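Local coordinates for regulatory protein YycH-like domain-containing protein (Eubacterium rectale, PDB 5COZ) that is of unknown function but, with its YycH-like domain and a lipoprotein-type signal in the natural precursor, may serve regulation at the cell surface, at residues L20-E25 against Q33-V38; L43-E48 against K282-L287; E81-A86 against L256-L261; S97-N102 against I106-N111. All coordinates share one frame; numbering follows the deposited sequence. Where two conformers were deposited one is given.

How the contacts relate
The four contacts fall into two pairs on opposite sides of the chain's centre. Contacts 1 and 2 have centres 11 Å apart and touch: strands 34-40 and 43-50 are antiparallel neighbours in the mixed sheet, and Ile35 packs on Ile45. Contacts 3 and 4, centred 15 Å apart, do not touch but share the antiparallel sheet, with helix 73-87 packing on strands of both. From contact 2 to contact 3 is about 37 Å between centres, and contact 4 is nested along the chain inside the loop that contact 3 closes. A sodium ion is bound by Gln208 and Asp210, neither of which belongs to any of these contacts.

Contact 1 (L20-E25 against Q33-V38); sequences LNSLDE and QNIKCV
Ile35 and Leu23 reach toward each other tip to tip, the CD1 methyl of Ile35 lying 3.9 Å from CD1 of Leu23. The isoleucine has the larger share of the buried surface. Its CG1 stands between the backbone N and the carbonyl carbon (chi1 58°), the crowded position for a branched side chain, and the extended second torsion carries CD1 out to the leucine. The other branch of the same residue, CG2, faces Ser22, with OG of Ser22 4.2 Å from CG2 of Ile35. That hydroxyl is no polar partner for the strand: it is hydrogen-bonded to Val19 O, back inside its own helix, so the strand meets a serine whose polar end is already occupied.

Leu23 is the first residue beyond helix 16-22 to leave helical backbone angles. The helix end tightens here into backbone bonds to the third residue back, Leu23 N to Leu20 O at 3.0 Å and Asp24 N to Asn21 O likewise at 3.0 Å. Leu280 of helix 276-288 touches both Leu23 and Ile35, and Val19 adds a contact to Ile35.

Strand 34-40 pairs with strand 43-50, with Ile35 joined to Ser47 through the backbone. The arrangement is a helix-loop-strand unit in which the C-terminal end of the helix packs on the edge strand, 34-40, of the mixed sheet.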
loop_
_atom_site.group_PDB
_atom_site.type_symbol
_atom_site.label_atom_id
_atom_site.label_comp_id
_atom_site.label_asym_id
_atom_site.label_seq_id
_atom_site.Cartn_x
_atom_site.Cartn_y
_atom_site.Cartn_z
ATOM N N LEU A 20 -5.181 22.888 -11.907
ATOM C CA LEU A 20 -4.522 23.464 -10.727
ATOM C C LEU A 20 -5.510 24.166 -9.825
ATOM O O LEU A 20 -5.466 23.971 -8.609
ATOM C CB LEU A 20 -3.400 24.445 -11.099
ATOM C CG LEU A 20 -2.117 23.836 -11.624
ATOM C CD1 LEU A 20 -1.134 24.929 -12.021
ATOM C CD2 LEU A 20 -1.487 22.927 -10.577
ATOM N N ASN A 21 -6.418 24.975 -10.404
ATOM C CA ASN A 21 -7.410 25.699 -9.620
ATOM C C ASN A 21 -8.337 24.732 -8.873
ATOM O O ASN A 21 -8.666 24.983 -7.706
ATOM C CB ASN A 21 -8.214 26.641 -10.505
ATOM C CG ASN A 21 -9.147 27.527 -9.726
ATOM O OD1 ASN A 21 -8.728 28.311 -8.867
ATOM N ND2 ASN A 21 -10.434 27.371 -9.965
ATOM N N SER A 22 -8.707 23.601 -9.512
ATOM C CA SER A 22 -9.577 22.594 -8.900
ATOM C C SER A 22 -8.887 21.948 -7.680
ATOM O O SER A 22 -9.570 21.506 -6.768
ATOM C CB SER A 22 -9.968 21.514 -9.910
ATOM O OG SER A 22 -8.951 20.537 -10.113
ATOM N N LEU A 23 -7.541 21.998 -7.638
ATOM C CA LEU A 23 -6.794 21.433 -6.520
ATOM C C LEU A 23 -6.515 22.456 -5.425
ATOM O O LEU A 23 -5.810 22.140 -4.460
ATOM C CB LEU A 23 -5.470 20.813 -6.998
ATOM C CG LEU A 23 -5.635 19.599 -7.900
ATOM C CD1 LEU A 23 -4.292 19.181 -8.446
ATOM C CD2 LEU A 23 -6.312 18.429 -7.186
ATOM N N ASP A 24 -7.113 23.657 -5.541
ATOM C CA ASP A 24 -6.884 24.720 -4.570
ATOM C C ASP A 24 -8.107 24.962 -3.690
ATOM O O ASP A 24 -8.313 26.072 -3.191
ATOM C CB ASP A 24 -6.486 25.993 -5.334
ATOM C CG ASP A 24 -5.736 27.037 -4.522
ATOM O OD1 ASP A 24 -5.269 26.707 -3.394
ATOM O OD2 ASP A 24 -5.662 28.193 -4.977
ATOM N N GLU A 25 -8.920 23.930 -3.483
ATOM C CA GLU A 25 -10.134 24.046 -2.666
ATOM C C GLU A 25 -9.805 24.384 -1.200
ATOM O O GLU A 25 -8.898 23.783 -0.601
ATOM C CB GLU A 25 -10.919 22.726 -2.708
ATOM C CG GLU A 25 -11.609 22.481 -4.042
ATOM C CD GLU A 25 -12.808 23.367 -4.331
ATOM O OE1 GLU A 25 -13.274 24.079 -3.413
ATOM O OE2 GLU A 25 -13.309 23.320 -5.476
ATOM N N GLN A 33 -11.582 13.809 -6.974
ATOM C CA GLN A 33 -10.981 12.504 -6.697
ATOM C C GLN A 33 -10.126 12.034 -7.889
ATOM O O GLN A 33 -9.319 11.110 -7.750
ATOM C CB GLN A 33 -12.054 11.474 -6.378
ATOM C CG GLN A 33 -12.663 11.649 -4.988
ATOM C CD GLN A 33 -13.623 10.534 -4.667
ATOM O OE1 GLN A 33 -14.638 10.338 -5.344
ATOM N NE2 GLN A 33 -13.316 9.772 -3.630
ATOM N N ASN A 34 -10.299 12.664 -9.052
ATOM C CA ASN A 34 -9.542 12.333 -10.259
ATOM C C ASN A 34 -9.332 13.600 -11.061
ATOM O O ASN A 34 -10.209 14.481 -11.072
ATOM C CB ASN A 34 -10.297 11.284 -11.110
ATOM C CG ASN A 34 -10.539 9.977 -10.385
ATOM O OD1 ASN A 34 -9.681 9.068 -10.361
ATOM N ND2 ASN A 34 -11.657 9.880 -9.685
ATOM N N ILE A 35 -8.174 13.706 -11.713
ATOM C CA ILE A 35 -7.867 14.846 -12.589
ATOM C C ILE A 35 -7.241 14.309 -13.872
ATOM O O ILE A 35 -6.561 13.282 -13.848
ATOM C CB ILE A 35 -6.940 15.892 -11.915
ATOM C CG1 ILE A 35 -5.595 15.253 -11.465
ATOM C CG2 ILE A 35 -7.651 16.585 -10.740
ATOM C CD1 ILE A 35 -4.522 16.240 -11.021
ATOM N N LYS A 36 -7.438 15.014 -14.990
ATOM C CA LYS A 36 -6.848 14.587 -16.253
ATOM C C LYS A 36 -6.591 15.822 -17.115
ATOM O O LYS A 36 -7.491 16.639 -17.307
ATOM C CB LYS A 36 -7.758 13.579 -16.988
ATOM C CG LYS A 36 -7.108 13.041 -18.268
ATOM C CD LYS A 36 -7.933 11.914 -18.910
ATOM C CE LYS A 36 -7.354 11.405 -20.218
ATOM N NZ LYS A 36 -6.140 10.562 -20.020
ATOM N N CYS A 37 -5.365 15.986 -17.585
ATOM C CA CYS A 37 -4.997 17.095 -18.465
ATOM C C CYS A 37 -3.637 16.843 -19.086
ATOM O O CYS A 37 -2.809 16.124 -18.525
ATOM C CB CYS A 37 -4.999 18.428 -17.723
ATOM S SG CYS A 37 -3.808 18.513 -16.368
ATOM N N VAL A 38 -3.397 17.480 -20.211
ATOM C CA VAL A 38 -2.111 17.458 -20.868
ATOM C C VAL A 38 -1.337 18.688 -20.412
ATOM O O VAL A 38 -1.901 19.781 -20.377
ATOM C CB VAL A 38 -2.327 17.457 -22.406
ATOM C CG1 VAL A 38 -1.055 17.851 -23.154
ATOM C CG2 VAL A 38 -2.845 16.105 -22.870
#

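Contact 2 (L43-E48 against K282-L287); sequences LNIDSE and KEVDKL
Leu287 N donates to Glu283 O at 2.8 Å, a regular helical bond; Leu287 lies on the side of helix 276-288 facing strand 43-50. The arrangement is a helix packed on a beta sheet. The two short segments run closer to antiparallel than to perpendicular, at 146°, with their axes 10.5 Å apart, a spacing filled by aliphatic side chains. Leu43, Ile45, Val284 and Leu287, the four residues that meet, are all buried.

Leu43 buries the most surface here. Its CG lies anti to the backbone N (chi1 -180°), which sends the branch off the strand toward the helix. There CD2 of Leu43 meets two successive contact residues of the helix: CG1 of Val284 at 4.1 Å and CB of Leu287 at 4.2 Å. The leucine and valine side chains pass each other obliquely. Leu287 also touches Ile296, Val298 and Tyr325, so the helix spans several strands of the mixed sheet.

Two residues on, Ile45 comes up on the same face of the strand, where it also packs on Cys37 and Val39 of the neighbouring strand 34-40. Tyr16 of helix 16-22 touches both Ile45 and Val284.

Val284 is the residue the two strand side chains share, and its fork divides the work. While CG1 serves Leu43, CG2 of Val284 turns to CD1 of Ile45, 4.2 Å away, and these two side chains cross at about a right angle.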
loop_
_atom_site.group_PDB
_atom_site.type_symbol
_atom_site.label_atom_id
_atom_site.label_comp_id
_atom_site.label_asym_id
_atom_site.label_seq_id
_atom_site.Cartn_x
_atom_site.Cartn_y
_atom_site.Cartn_z
ATOM N N LEU A 43 4.391 15.305 -21.279
ATOM C CA LEU A 43 3.973 15.279 -19.886
ATOM C C LEU A 43 2.474 15.377 -19.776
ATOM O O LEU A 43 1.856 16.398 -20.098
ATOM C CB LEU A 43 4.681 16.441 -19.147
ATOM C CG LEU A 43 4.409 16.638 -17.626
ATOM C CD1 LEU A 43 4.629 15.413 -16.822
ATOM C CD2 LEU A 43 5.295 17.755 -17.071
ATOM N N ASN A 44 1.903 14.288 -19.274
ATOM C CA ASN A 44 0.484 14.125 -19.111
ATOM C C ASN A 44 0.118 13.897 -17.638
ATOM O O ASN A 44 0.933 13.360 -16.874
ATOM C CB ASN A 44 0.093 12.919 -19.946
ATOM C CG ASN A 44 -1.353 12.597 -19.947
ATOM O OD1 ASN A 44 -2.214 13.481 -19.941
ATOM N ND2 ASN A 44 -1.638 11.319 -19.959
ATOM N N ILE A 45 -1.090 14.257 -17.267
ATOM C CA ILE A 45 -1.610 13.992 -15.926
ATOM C C ILE A 45 -2.878 13.167 -16.088
ATOM O O ILE A 45 -3.800 13.604 -16.767
ATOM C CB ILE A 45 -1.887 15.305 -15.151
ATOM C CG1 ILE A 45 -0.574 16.137 -15.001
ATOM C CG2 ILE A 45 -2.518 14.977 -13.777
ATOM C CD1 ILE A 45 -0.795 17.489 -14.413
ATOM N N ASP A 46 -2.946 11.977 -15.487
ATOM C CA ASP A 46 -4.177 11.155 -15.491
ATOM C C ASP A 46 -4.169 10.487 -14.138
ATOM O O ASP A 46 -3.718 9.341 -13.972
ATOM C CB ASP A 46 -4.184 10.172 -16.667
ATOM C CG ASP A 46 -5.502 9.453 -16.857
ATOM O OD1 ASP A 46 -6.414 9.652 -16.030
ATOM O OD2 ASP A 46 -5.619 8.687 -17.833
ATOM N N SER A 47 -4.633 11.248 -13.153
ATOM C CA SER A 47 -4.337 10.961 -11.775
ATOM C C SER A 47 -5.477 10.872 -10.814
ATOM O O SER A 47 -6.401 11.667 -10.861
ATOM C CB SER A 47 -3.416 12.088 -11.303
ATOM O OG SER A 47 -2.890 11.964 -9.990
ATOM N N GLU A 48 -5.349 9.933 -9.875
ATOM C CA GLU A 48 -6.207 9.867 -8.711
ATOM C C GLU A 48 -5.723 10.949 -7.750
ATOM O O GLU A 48 -4.527 11.287 -7.734
ATOM C CB GLU A 48 -6.095 8.495 -8.028
ATOM C CG GLU A 48 -6.792 7.374 -8.771
ATOM C CD GLU A 48 -6.874 6.111 -7.936
ATOM O OE1 GLU A 48 -5.820 5.461 -7.753
ATOM O OE2 GLU A 48 -7.966 5.822 -7.393
ATOM N N LYS A 282 4.559 22.579 -8.452
ATOM C CA LYS A 282 5.975 22.427 -8.157
ATOM C C LYS A 282 6.503 21.115 -8.786
ATOM O O LYS A 282 7.600 21.087 -9.361
ATOM C CB LYS A 282 6.137 22.433 -6.625
ATOM C CG LYS A 282 7.509 22.619 -6.112
ATOM C CD LYS A 282 7.378 23.115 -4.693
ATOM C CE LYS A 282 8.726 23.298 -4.145
ATOM N NZ LYS A 282 8.604 23.720 -2.748
ATOM N N GLU A 283 5.703 20.049 -8.712
ATOM C CA GLU A 283 6.118 18.757 -9.267
ATOM C C GLU A 283 6.170 18.814 -10.805
ATOM O O GLU A 283 7.114 18.288 -11.393
ATOM C CB GLU A 283 5.168 17.671 -8.787
ATOM C CG GLU A 283 5.478 16.300 -9.378
ATOM C CD GLU A 283 6.728 15.595 -8.891
ATOM O OE1 GLU A 283 7.495 16.159 -8.076
ATOM O OE2 GLU A 283 6.952 14.457 -9.365
ATOM N N VAL A 284 5.220 19.512 -11.442
ATOM C CA VAL A 284 5.279 19.674 -12.899
ATOM C C VAL A 284 6.544 20.459 -13.275
ATOM O O VAL A 284 7.193 20.116 -14.268
ATOM C CB VAL A 284 3.992 20.330 -13.419
ATOM C CG1 VAL A 284 4.185 20.990 -14.790
ATOM C CG2 VAL A 284 2.852 19.326 -13.441
ATOM N N ASP A 285 6.902 21.512 -12.502
ATOM C CA ASP A 285 8.101 22.278 -12.822
ATOM C C ASP A 285 9.336 21.363 -12.754
ATOM O O ASP A 285 10.218 21.473 -13.609
ATOM C CB ASP A 285 8.227 23.470 -11.878
ATOM C CG ASP A 285 9.140 24.565 -12.387
ATOM O OD1 ASP A 285 8.928 25.041 -13.551
ATOM O OD2 ASP A 285 10.012 25.013 -11.609
ATOM N N LYS A 286 9.366 20.431 -11.779
ATOM C CA LYS A 286 10.477 19.483 -11.641
ATOM C C LYS A 286 10.499 18.504 -12.814
ATOM O O LYS A 286 11.534 18.299 -13.441
ATOM C CB LYS A 286 10.348 18.707 -10.315
ATOM C CG LYS A 286 11.451 17.655 -10.075
ATOM C CD LYS A 286 10.973 16.210 -10.304
ATOM C CE LYS A 286 11.933 15.207 -9.698
ATOM N NZ LYS A 286 11.603 13.807 -10.090
ATOM N N LEU A 287 9.353 17.875 -13.086
ATOM C CA LEU A 287 9.241 16.847 -14.120
ATOM C C LEU A 287 9.563 17.381 -15.494
ATOM O O LEU A 287 10.124 16.646 -16.292
ATOM C CB LEU A 287 7.853 16.214 -14.098
ATOM C CG LEU A 287 7.514 15.410 -12.813
ATOM C CD1 LEU A 287 6.074 14.932 -12.832
ATOM C CD2 LEU A 287 8.455 14.231 -12.621
#

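Contact 3 (E81-A86 against L256-L261); sequences EKLAKA and LDIPPL
Leu83 and Leu256 press their CD2 methyls together at 3.5 Å, a close approach for two methyl carbons and the tight point of the contact. The side chains pass obliquely, and CD2 of Leu83 also lies 3.9 Å from CG of Leu256, so the helix leucine bears on the fork of the strand leucine as well as on one prong. With CG anti to the backbone N (chi1 -164°), Leu256 extends its branch toward the helix. There CD2 of Leu256 is met a second time, by CB of Ala86 at 3.7 Å, so that one methyl touches two helix residues, Leu83 and Ala86, three positions apart. Ala125 and Ala127 of strand 125-128 also touch Leu83.

Toward Ile258 the packing is looser: CD1 of Ile258 stands 4.0 Å from CD2 of Leu83, and the chain then leaves the helix through Pro259 and Pro260. On the solvent side of the helix, Lys85 takes no part in the contact; it forms a salt bridge with Glu178. Asp257, between the two apolar strand residues, points away from the helix.

Helix 73-87 thus lies on one face of the antiparallel sheet, its short segment running at 153° to strand 256-258 with axes 10.5 Å apart. Every touching atom across the interface is carbon, so the join rests on shape and on excluding water rather than on any directional bond.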
loop_
_atom_site.group_PDB
_atom_site.type_symbol
_atom_site.label_atom_id
_atom_site.label_comp_id
_atom_site.label_asym_id
_atom_site.label_seq_id
_atom_site.Cartn_x
_atom_site.Cartn_y
_atom_site.Cartn_z
ATOM N N GLU A 81 -4.826 -16.359 16.752
ATOM C CA GLU A 81 -6.178 -16.910 16.709
ATOM C C GLU A 81 -7.060 -16.133 15.751
ATOM O O GLU A 81 -7.865 -16.758 15.070
ATOM C CB GLU A 81 -6.818 -16.932 18.102
ATOM C CG GLU A 81 -6.118 -17.886 19.053
ATOM C CD GLU A 81 -7.033 -18.266 20.198
ATOM O OE1 GLU A 81 -8.106 -18.867 19.940
ATOM O OE2 GLU A 81 -6.680 -17.948 21.360
ATOM N N LYS A 82 -6.884 -14.798 15.682
ATOM C CA LYS A 82 -7.680 -13.996 14.742
ATOM C C LYS A 82 -7.311 -14.374 13.311
ATOM O O LYS A 82 -8.204 -14.551 12.483
ATOM C CB LYS A 82 -7.470 -12.516 14.981
ATOM C CG LYS A 82 -8.014 -12.051 16.323
ATOM C CD LYS A 82 -7.614 -10.605 16.548
ATOM C CE LYS A 82 -8.169 -10.015 17.818
ATOM N NZ LYS A 82 -7.430 -10.490 19.015
ATOM N N LEU A 83 -6.004 -14.570 13.029
ATOM C CA LEU A 83 -5.583 -14.988 11.691
ATOM C C LEU A 83 -6.063 -16.390 11.358
ATOM O O LEU A 83 -6.441 -16.645 10.210
ATOM C CB LEU A 83 -4.066 -14.919 11.553
ATOM C CG LEU A 83 -3.477 -13.511 11.653
ATOM C CD1 LEU A 83 -1.974 -13.578 11.754
ATOM C CD2 LEU A 83 -3.896 -12.640 10.451
ATOM N N ALA A 84 -6.041 -17.322 12.342
ATOM C CA ALA A 84 -6.516 -18.685 12.142
ATOM C C ALA A 84 -8.021 -18.693 11.835
ATOM O O ALA A 84 -8.439 -19.478 10.986
ATOM C CB ALA A 84 -6.220 -19.537 13.389
ATOM N N LYS A 85 -8.809 -17.802 12.483
ATOM C CA LYS A 85 -10.256 -17.702 12.200
ATOM C C LYS A 85 -10.460 -17.266 10.735
ATOM O O LYS A 85 -11.235 -17.873 9.988
ATOM C CB LYS A 85 -10.928 -16.709 13.166
ATOM C CG LYS A 85 -12.450 -16.610 12.992
ATOM C CD LYS A 85 -12.995 -15.324 13.590
ATOM C CE LYS A 85 -14.473 -15.112 13.330
ATOM N NZ LYS A 85 -14.748 -14.713 11.924
ATOM N N ALA A 86 -9.695 -16.245 10.314
ATOM C CA ALA A 86 -9.794 -15.706 8.955
ATOM C C ALA A 86 -9.547 -16.765 7.866
ATOM O O ALA A 86 -10.344 -16.852 6.927
ATOM C CB ALA A 86 -8.807 -14.561 8.798
ATOM N N LEU A 256 -3.569 -13.186 4.106
ATOM C CA LEU A 256 -3.736 -12.037 4.958
ATOM C C LEU A 256 -2.353 -11.610 5.386
ATOM O O LEU A 256 -1.678 -12.359 6.099
ATOM C CB LEU A 256 -4.633 -12.432 6.158
ATOM C CG LEU A 256 -5.252 -11.343 7.005
ATOM C CD1 LEU A 256 -5.968 -10.381 6.199
ATOM C CD2 LEU A 256 -6.280 -11.942 7.950
ATOM N N ASP A 257 -1.900 -10.461 4.879
ATOM C CA ASP A 257 -0.554 -9.978 5.171
ATOM C C ASP A 257 -0.651 -8.633 5.875
ATOM O O ASP A 257 -1.187 -7.657 5.321
ATOM C CB ASP A 257 0.264 -9.868 3.870
ATOM C CG ASP A 257 1.777 -9.872 4.043
ATOM O OD1 ASP A 257 2.249 -10.098 5.180
ATOM O OD2 ASP A 257 2.489 -9.766 3.024
ATOM N N ILE A 258 -0.158 -8.598 7.118
ATOM C CA ILE A 258 -0.212 -7.403 7.942
ATOM C C ILE A 258 1.129 -6.718 7.893
ATOM O O ILE A 258 2.139 -7.342 8.195
ATOM C CB ILE A 258 -0.587 -7.745 9.399
ATOM C CG1 ILE A 258 -1.897 -8.601 9.480
ATOM C CG2 ILE A 258 -0.716 -6.453 10.269
ATOM C CD1 ILE A 258 -2.257 -8.986 10.934
ATOM N N PRO A 259 1.141 -5.442 7.484
ATOM C CA PRO A 259 2.396 -4.688 7.434
ATOM C C PRO A 259 2.789 -4.174 8.816
ATOM O O PRO A 259 1.993 -4.294 9.769
ATOM C CB PRO A 259 2.018 -3.517 6.514
ATOM C CG PRO A 259 0.591 -3.204 6.892
ATOM C CD PRO A 259 -0.024 -4.585 7.159
ATOM N N PRO A 260 3.936 -3.498 8.953
ATOM C CA PRO A 260 4.265 -2.886 10.254
ATOM C C PRO A 260 3.209 -1.906 10.698
ATOM O O PRO A 260 2.677 -1.115 9.893
ATOM C CB PRO A 260 5.588 -2.155 9.978
ATOM C CG PRO A 260 6.184 -2.914 8.798
ATOM C CD PRO A 260 4.987 -3.225 7.950
ATOM N N LEU A 261 2.885 -1.955 12.016
ATOM C CA LEU A 261 1.879 -1.091 12.608
ATOM C C LEU A 261 2.511 -0.281 13.697
ATOM O O LEU A 261 3.603 -0.612 14.173
ATOM C CB LEU A 261 0.651 -1.843 13.137
ATOM C CG LEU A 261 -0.141 -2.665 12.108
ATOM C CD1 LEU A 261 -1.284 -3.422 12.808
ATOM C CD2 LEU A 261 -0.691 -1.763 10.967
#

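Contact 4 (S97-N102 against I106-N111); sequences SHRSEN and IYLWDN
Ser97 and Leu108 form a hydrogen-bonded antiparallel pair, N of Ser97 to O of Leu108 and N of Leu108 to O of Ser97, both 2.8 Å. Arg99 and Ile106 repeat the pattern two residues on, in the beta hairpin of strands 95-101 and 104-111. Between them sits the non-hydrogen-bonded pair His98 and Tyr107, where CA of His98 makes a CA-H...O contact with O of Ile106 at 3.2 Å.

The aromatic contact lies on the face toward helix 73-87. With CG anti to the backbone N (chi1 166°), His98 lies alongside Tyr107, its CD2 over one ring face, 3.4 Å from CE1 of Tyr107, the planes inclined at 33°. NE2 of His98 is hydrogen-bonded to Glu105. Replacing Tyr107 by an alanine would probably deprive the imidazole of its aromatic neighbour and open a gap beside Cys76.

On the other face, Arg99 NE makes a salt bridge with OE2 of Glu101 at 2.8 Å; the oxygen lies near the guanidinium plane, but NE sits 45° out of the carboxylate plane. CG2 of Ile106 lies over the guanidinium, CD1 of Leu108 at its edge. A water bridges Ser97 OG and Asp110 OD2. The faces therefore differ: aromatic packing toward the helix, ion-paired and hydrated groups over aliphatic carbon opposite.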
loop_
_atom_site.group_PDB
_atom_site.type_symbol
_atom_site.label_atom_id
_atom_site.label_comp_id
_atom_site.label_asym_id
_atom_site.label_seq_id
_atom_site.Cartn_x
_atom_site.Cartn_y
_atom_site.Cartn_z
ATOM N N SER A 97 6.025 -23.726 15.843
ATOM C CA SER A 97 7.477 -23.595 15.949
ATOM C C SER A 97 7.826 -22.165 16.278
ATOM O O SER A 97 7.007 -21.249 16.121
ATOM C CB SER A 97 8.229 -24.124 14.729
ATOM O OG SER A 97 7.746 -23.572 13.527
ATOM N N HIS A 98 9.018 -21.969 16.838
ATOM C CA HIS A 98 9.475 -20.670 17.284
ATOM C C HIS A 98 10.998 -20.544 17.143
ATOM O O HIS A 98 11.728 -21.505 17.422
ATOM C CB HIS A 98 9.061 -20.476 18.758
ATOM C CG HIS A 98 9.741 -19.338 19.439
ATOM N ND1 HIS A 98 10.778 -19.552 20.338
ATOM C CD2 HIS A 98 9.562 -18.006 19.284
ATOM C CE1 HIS A 98 11.161 -18.346 20.725
ATOM N NE2 HIS A 98 10.476 -17.388 20.104
ATOM N N ARG A 99 11.462 -19.349 16.735
ATOM C CA ARG A 99 12.881 -18.983 16.630
ATOM C C ARG A 99 13.091 -17.596 17.174
ATOM O O ARG A 99 12.177 -16.768 17.112
ATOM C CB ARG A 99 13.375 -18.952 15.152
ATOM C CG ARG A 99 12.989 -20.107 14.284
ATOM C CD ARG A 99 13.819 -20.103 13.017
ATOM N NE ARG A 99 13.600 -18.952 12.142
ATOM C CZ ARG A 99 12.639 -18.875 11.235
ATOM N NH1 ARG A 99 11.709 -19.826 11.159
ATOM N NH2 ARG A 99 12.575 -17.833 10.417
ATOM N N SER A 100 14.321 -17.311 17.632
ATOM C CA SER A 100 14.748 -15.981 18.064
ATOM C C SER A 100 15.887 -15.555 17.169
ATOM O O SER A 100 16.861 -16.302 17.049
ATOM C CB SER A 100 15.195 -15.984 19.525
ATOM O OG SER A 100 14.201 -16.488 20.400
ATOM N N GLU A 101 15.775 -14.409 16.503
ATOM C CA GLU A 101 16.848 -13.944 15.609
ATOM C C GLU A 101 17.125 -12.485 15.852
ATOM O O GLU A 101 16.260 -11.660 15.574
ATOM C CB GLU A 101 16.481 -14.184 14.138
ATOM C CG GLU A 101 16.687 -15.634 13.750
ATOM C CD GLU A 101 16.022 -16.156 12.494
ATOM O OE1 GLU A 101 15.732 -15.348 11.581
ATOM O OE2 GLU A 101 15.898 -17.397 12.380
ATOM N N ASN A 102 18.331 -12.162 16.393
ATOM C CA ASN A 102 18.762 -10.784 16.715
ATOM C C ASN A 102 17.741 -10.031 17.587
ATOM O O ASN A 102 17.408 -8.879 17.305
ATOM C CB ASN A 102 19.028 -9.983 15.437
ATOM C CG ASN A 102 20.123 -10.543 14.578
ATOM O OD1 ASN A 102 21.213 -10.909 15.045
ATOM N ND2 ASN A 102 19.856 -10.591 13.291
ATOM N N ILE A 106 10.080 -15.093 16.335
ATOM C CA ILE A 106 9.352 -15.552 15.146
ATOM C C ILE A 106 8.539 -16.776 15.529
ATOM O O ILE A 106 9.100 -17.749 16.037
ATOM C CB ILE A 106 10.370 -15.888 14.012
ATOM C CG1 ILE A 106 11.237 -14.658 13.646
ATOM C CG2 ILE A 106 9.679 -16.504 12.766
ATOM C CD1 ILE A 106 12.607 -15.015 13.059
ATOM N N TYR A 107 7.215 -16.710 15.324
ATOM C CA TYR A 107 6.324 -17.825 15.628
ATOM C C TYR A 107 5.673 -18.320 14.381
ATOM O O TYR A 107 5.177 -17.514 13.584
ATOM C CB TYR A 107 5.240 -17.423 16.619
ATOM C CG TYR A 107 5.753 -17.171 18.004
ATOM C CD1 TYR A 107 5.824 -18.200 18.940
ATOM C CD2 TYR A 107 6.171 -15.901 18.394
ATOM C CE1 TYR A 107 6.262 -17.965 20.234
ATOM C CE2 TYR A 107 6.617 -15.651 19.692
ATOM C CZ TYR A 107 6.669 -16.692 20.604
ATOM O OH TYR A 107 7.105 -16.464 21.890
ATOM N N LEU A 108 5.626 -19.636 14.227
ATOM C CA LEU A 108 5.006 -20.272 13.076
ATOM C C LEU A 108 4.005 -21.305 13.493
ATOM O O LEU A 108 4.238 -22.047 14.455
ATOM C CB LEU A 108 6.065 -20.968 12.183
ATOM C CG LEU A 108 7.302 -20.127 11.796
ATOM C CD1 LEU A 108 8.241 -20.935 10.929
ATOM C CD2 LEU A 108 6.924 -18.892 11.019
ATOM N N TRP A 109 2.923 -21.427 12.720
ATOM C CA TRP A 109 1.922 -22.489 12.883
ATOM C C TRP A 109 1.687 -23.074 11.514
ATOM O O TRP A 109 1.327 -22.343 10.591
ATOM C CB TRP A 109 0.602 -21.980 13.485
ATOM C CG TRP A 109 0.724 -21.565 14.907
ATOM C CD1 TRP A 109 0.430 -22.319 16.009
ATOM C CD2 TRP A 109 1.172 -20.302 15.388
ATOM N NE1 TRP A 109 0.669 -21.598 17.151
ATOM C CE2 TRP A 109 1.079 -20.337 16.801
ATOM C CE3 TRP A 109 1.574 -19.099 14.762
ATOM C CZ2 TRP A 109 1.402 -19.232 17.600
ATOM C CZ3 TRP A 109 1.868 -17.998 15.556
ATOM C CH2 TRP A 109 1.823 -18.087 16.959
ATOM N N ASP A 110 1.913 -24.372 11.364
ATOM C CA ASP A 110 1.774 -24.992 10.059
ATOM C C ASP A 110 0.873 -26.199 10.099
ATOM O O ASP A 110 0.978 -27.033 11.000
ATOM C CB ASP A 110 3.179 -25.428 9.580
ATOM C CG ASP A 110 4.056 -24.255 9.208
ATOM O OD1 ASP A 110 3.876 -23.717 8.101
ATOM O OD2 ASP A 110 4.878 -23.835 10.053
ATOM N N ASN A 111 -0.012 -26.299 9.111
ATOM C CA ASN A 111 -0.808 -27.504 8.927
ATOM C C ASN A 111 -0.122 -28.210 7.782
ATOM O O ASN A 111 -0.216 -27.779 6.633
ATOM C CB ASN A 111 -2.280 -27.190 8.677
ATOM C CG ASN A 111 -3.127 -28.433 8.533
ATOM O OD1 ASN A 111 -2.629 -29.523 8.268
ATOM N ND2 ASN A 111 -4.427 -28.277 8.662
HETATM O O HOH W 1 5.559 -24.859 12.556
#